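Local coordinates for protein lysine/ornithine decarboxylase (Vibrio vulnificus, PDB 2PLJ) that probably catalyses the pyridoxal 5'-phosphate-dependent decarboxylation of lysine and ornithine, yielding cadaverine and putrescine, at residues A[48-52]-A[53-57]; A[113-117]-A[118-122]. All coordinates share one frame; numbering follows the deposited sequence.

Contact 1: A[48-52]-A[53-57]; sequences ASVEQ and FGAPL
Leu57 CD1 reaches back under the last turn of helix 40-53 and fits between Ser49 and Val50, lying 3.7 Å from Ser49 CB and 4.1 Å from Val50 CG2. With CG turned anti to its own carbonyl carbon (chi1 -62°), the leucine brings this methyl against the helix backbone as well. Val50 carries the other half of the apolar seam: its CG1 lies alongside Ala55 CB, 4.3 Å away. Strand 300-312 continues this packed side, where Val303 touches Val50 and Ser305 touches Ala55. The helix closes with two backbone bonds, Phe53 N to Ser49 O at 2.7 Å and Gly54 N to Val50 O at 2.8 Å. Gly54 then leaves the helix at positive phi, and a cis peptide before Pro56 leads the chain into strand 57-61, which joins the mixed beta-sheet between strands 300-312 and 403-407. This sheet is consistent with the beta-barrel domain of the beta/alpha-barrel decarboxylases, to which the N-terminal part of the chain contributes strand 57-61. Toward solvent lies exposed Gln52. Its CG, anti to the backbone N (chi1 173°), sits over the centre of the Phe53 ring in a CH-pi contact, 3.5 Å from the centroid; the bend at chi2 then turns the amide nearly upright to the ring, the planes 82° apart. The ring itself also packs on Gln403 and Ile405 of strand 403-407.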
# COMPACT_ATOMS: atom_id res chain seq x y z
N ALA A 48 21.57 17.41 8.54
CA ALA A 48 22.12 17.85 7.25
C ALA A 48 21.30 17.33 6.06
O ALA A 48 21.04 18.07 5.09
CB ALA A 48 23.58 17.44 7.12
N SER A 49 20.88 16.07 6.13
CA SER A 49 20.10 15.45 5.05
C SER A 49 18.74 16.12 4.87
O SER A 49 18.33 16.39 3.74
CB SER A 49 19.94 13.95 5.30
OG SER A 49 21.21 13.32 5.15
N VAL A 50 18.05 16.39 5.99
CA VAL A 50 16.77 17.08 5.94
C VAL A 50 16.98 18.51 5.41
O VAL A 50 16.19 18.99 4.60
CB VAL A 50 16.07 17.06 7.30
CG1 VAL A 50 14.79 17.89 7.27
CG2 VAL A 50 15.75 15.60 7.69
N GLU A 51 18.05 19.16 5.86
CA GLU A 51 18.38 20.52 5.40
C GLU A 51 18.63 20.53 3.88
O GLU A 51 18.15 21.42 3.19
CB GLU A 51 19.63 21.03 6.11
CG GLU A 51 20.14 22.37 5.57
CD GLU A 51 20.88 23.16 6.61
OE1 GLU A 51 20.52 23.02 7.80
OE2 GLU A 51 21.79 23.94 6.24
N GLN A 52 19.33 19.51 3.39
CA GLN A 52 19.68 19.43 1.98
C GLN A 52 18.50 18.98 1.10
O GLN A 52 18.23 19.60 0.07
CB GLN A 52 20.91 18.53 1.79
CG GLN A 52 21.29 18.22 0.35
CD GLN A 52 21.97 19.37 -0.37
OE1 GLN A 52 22.39 20.36 0.24
NE2 GLN A 52 22.11 19.24 -1.69
N PHE A 53 17.81 17.91 1.53
CA PHE A 53 16.85 17.22 0.67
C PHE A 53 15.40 17.37 1.10
O PHE A 53 14.50 17.17 0.29
CB PHE A 53 17.16 15.71 0.62
CG PHE A 53 18.56 15.39 0.16
CD1 PHE A 53 19.49 14.89 1.06
CD2 PHE A 53 18.95 15.62 -1.16
CE1 PHE A 53 20.78 14.59 0.66
CE2 PHE A 53 20.24 15.32 -1.57
CZ PHE A 53 21.16 14.81 -0.66
N GLY A 54 15.17 17.73 2.37
CA GLY A 54 13.80 17.89 2.87
C GLY A 54 13.21 16.53 3.23
O GLY A 54 13.63 15.50 2.71
N ALA A 55 12.23 16.54 4.10
CA ALA A 55 11.62 15.32 4.64
C ALA A 55 10.30 15.00 3.92
O ALA A 55 9.68 15.88 3.35
CB ALA A 55 11.38 15.50 6.15
N PRO A 56 9.86 13.74 3.97
CA PRO A 56 10.53 12.60 4.63
C PRO A 56 11.60 11.94 3.75
O PRO A 56 11.58 12.08 2.52
CB PRO A 56 9.38 11.61 4.88
CG PRO A 56 8.41 11.87 3.76
CD PRO A 56 8.58 13.34 3.34
N LEU A 57 12.52 11.22 4.40
CA LEU A 57 13.68 10.60 3.72
C LEU A 57 13.84 9.18 4.21
O LEU A 57 13.43 8.85 5.33
CB LEU A 57 14.97 11.36 4.09
CG LEU A 57 15.10 12.81 3.70
CD1 LEU A 57 16.40 13.40 4.24
CD2 LEU A 57 14.97 13.00 2.17

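Contact 2: A[113-117]-A[118-122]; sequences ELVAS and EGVPA
Leu114 O is gripped twice where helix 109-117 ends: Ser117 OG donates to it at 2.7 Å and Glu118 N at 3.2 Å. The Glu118 N donor lies in the carbonyl plane, whereas the hydroxyl comes in tilted 20° from it. Beyond this turn the chain forms a Schellman motif with Gly119, at positive phi, as the C' residue. Val120 N reaches back to Val115 O at 3.0 Å, and Gly119 N bonds Ala116 O from well above the carbonyl plane. Glu118 N also makes a weak bond to Val115 O. The hydrophobic contact that accompanies the motif joins Val115 and Val120, whose CB atoms meet at 3.8 Å; Val120 CG2 packs against the same Val115 CB. Leu106 and Tyr143 touch Val115, while Val94 and Phe104 touch Val120, so the pair sits in the layer between helices and strands of the beta/alpha-barrel, just before strand 125-127. Leu114 faces a different surface, packing on Phe398 of the second subunit. On the polar side, Ser117 OG lies between its backbone N and carbonyl carbon (chi1 69°), which folds the hydroxyl back over the preceding turn. The Glu118 chain, bent at chi2, carries its carboxylate to the same side, and OE1 forms a salt bridge with Arg95 of helix 91-100. The other carboxylate oxygen of Glu118, OE2, is linked to Ser117 OG by a water that donates to both, 2.6 Å from Ser117 OG and 2.7 Å from Glu118 OE2.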
# COMPACT_ATOMS: atom_id res chain seq x y z
N GLU A 113 14.29 -6.60 -15.40
CA GLU A 113 14.71 -5.37 -16.07
C GLU A 113 15.69 -4.55 -15.21
O GLU A 113 16.65 -3.94 -15.74
CB GLU A 113 13.47 -4.58 -16.48
CG GLU A 113 12.75 -5.25 -17.67
CD GLU A 113 11.46 -4.55 -18.12
OE1 GLU A 113 10.96 -3.65 -17.41
OE2 GLU A 113 10.93 -4.95 -19.18
N LEU A 114 15.42 -4.52 -13.90
CA LEU A 114 16.28 -3.79 -12.96
C LEU A 114 17.70 -4.40 -12.98
O LEU A 114 18.67 -3.69 -13.23
CB LEU A 114 15.70 -3.78 -11.55
CG LEU A 114 16.63 -3.09 -10.53
CD1 LEU A 114 17.05 -1.69 -10.95
CD2 LEU A 114 15.87 -3.09 -9.20
N VAL A 115 17.81 -5.72 -12.77
CA VAL A 115 19.17 -6.32 -12.76
C VAL A 115 19.86 -6.19 -14.12
O VAL A 115 21.09 -5.97 -14.17
CB VAL A 115 19.20 -7.77 -12.19
CG1 VAL A 115 18.63 -7.76 -10.75
CG2 VAL A 115 18.41 -8.75 -13.09
N ALA A 116 19.10 -6.34 -15.21
CA ALA A 116 19.65 -6.20 -16.55
C ALA A 116 20.25 -4.78 -16.71
O ALA A 116 21.38 -4.64 -17.25
CB ALA A 116 18.57 -6.45 -17.57
N SER A 117 19.53 -3.76 -16.24
CA SER A 117 20.00 -2.37 -16.40
C SER A 117 21.25 -2.06 -15.57
O SER A 117 21.97 -1.10 -15.88
CB SER A 117 18.90 -1.36 -16.04
OG SER A 117 18.62 -1.38 -14.65
N GLU A 118 21.48 -2.83 -14.51
CA GLU A 118 22.67 -2.65 -13.65
C GLU A 118 23.85 -3.57 -14.00
O GLU A 118 24.84 -3.65 -13.26
CB GLU A 118 22.30 -2.73 -12.16
CG GLU A 118 21.31 -1.65 -11.74
CD GLU A 118 21.79 -0.21 -12.01
OE1 GLU A 118 23.02 0.06 -12.01
OE2 GLU A 118 20.94 0.66 -12.26
N GLY A 119 23.72 -4.25 -15.14
CA GLY A 119 24.78 -5.09 -15.65
C GLY A 119 25.02 -6.40 -14.92
O GLY A 119 26.12 -6.98 -15.03
N VAL A 120 23.99 -6.88 -14.24
CA VAL A 120 24.07 -8.19 -13.60
C VAL A 120 24.06 -9.27 -14.70
O VAL A 120 23.12 -9.30 -15.51
CB VAL A 120 22.92 -8.43 -12.63
CG1 VAL A 120 22.96 -9.88 -12.07
CG2 VAL A 120 22.94 -7.37 -11.48
N PRO A 121 25.08 -10.14 -14.72
CA PRO A 121 25.08 -11.26 -15.66
C PRO A 121 23.92 -12.21 -15.32
O PRO A 121 23.69 -12.52 -14.15
CB PRO A 121 26.42 -11.95 -15.37
CG PRO A 121 27.29 -10.91 -14.79
CD PRO A 121 26.32 -10.10 -13.92
N ALA A 122 23.21 -12.67 -16.34
CA ALA A 122 22.02 -13.52 -16.12
C ALA A 122 22.37 -14.81 -15.37
O ALA A 122 21.51 -15.38 -14.68
CB ALA A 122 21.36 -13.85 -17.46
O HOH W 1 18.42 0.73 -13.22

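Contacts 1 and 2 are both helix C-termini where a glycine at positive phi turns the chain toward the next strand, but they serve different parts of the fold. Contact 1 leads into the mixed sheet, contact 2 into the parallel strands of the pyridoxal-binding barrel. They follow each other in the chain and do not touch: their centres are 30 Å apart and their nearest atoms about 18 Å. The centre of contact 2 lies about 18 Å from the centre of the chain, that of contact 1 about 25 Å. The side chain of Val115 is about 14 Å from the bound putrescine-pyridoxyl phosphate adduct, and that of Val120 about 12 Å from a magnesium ion.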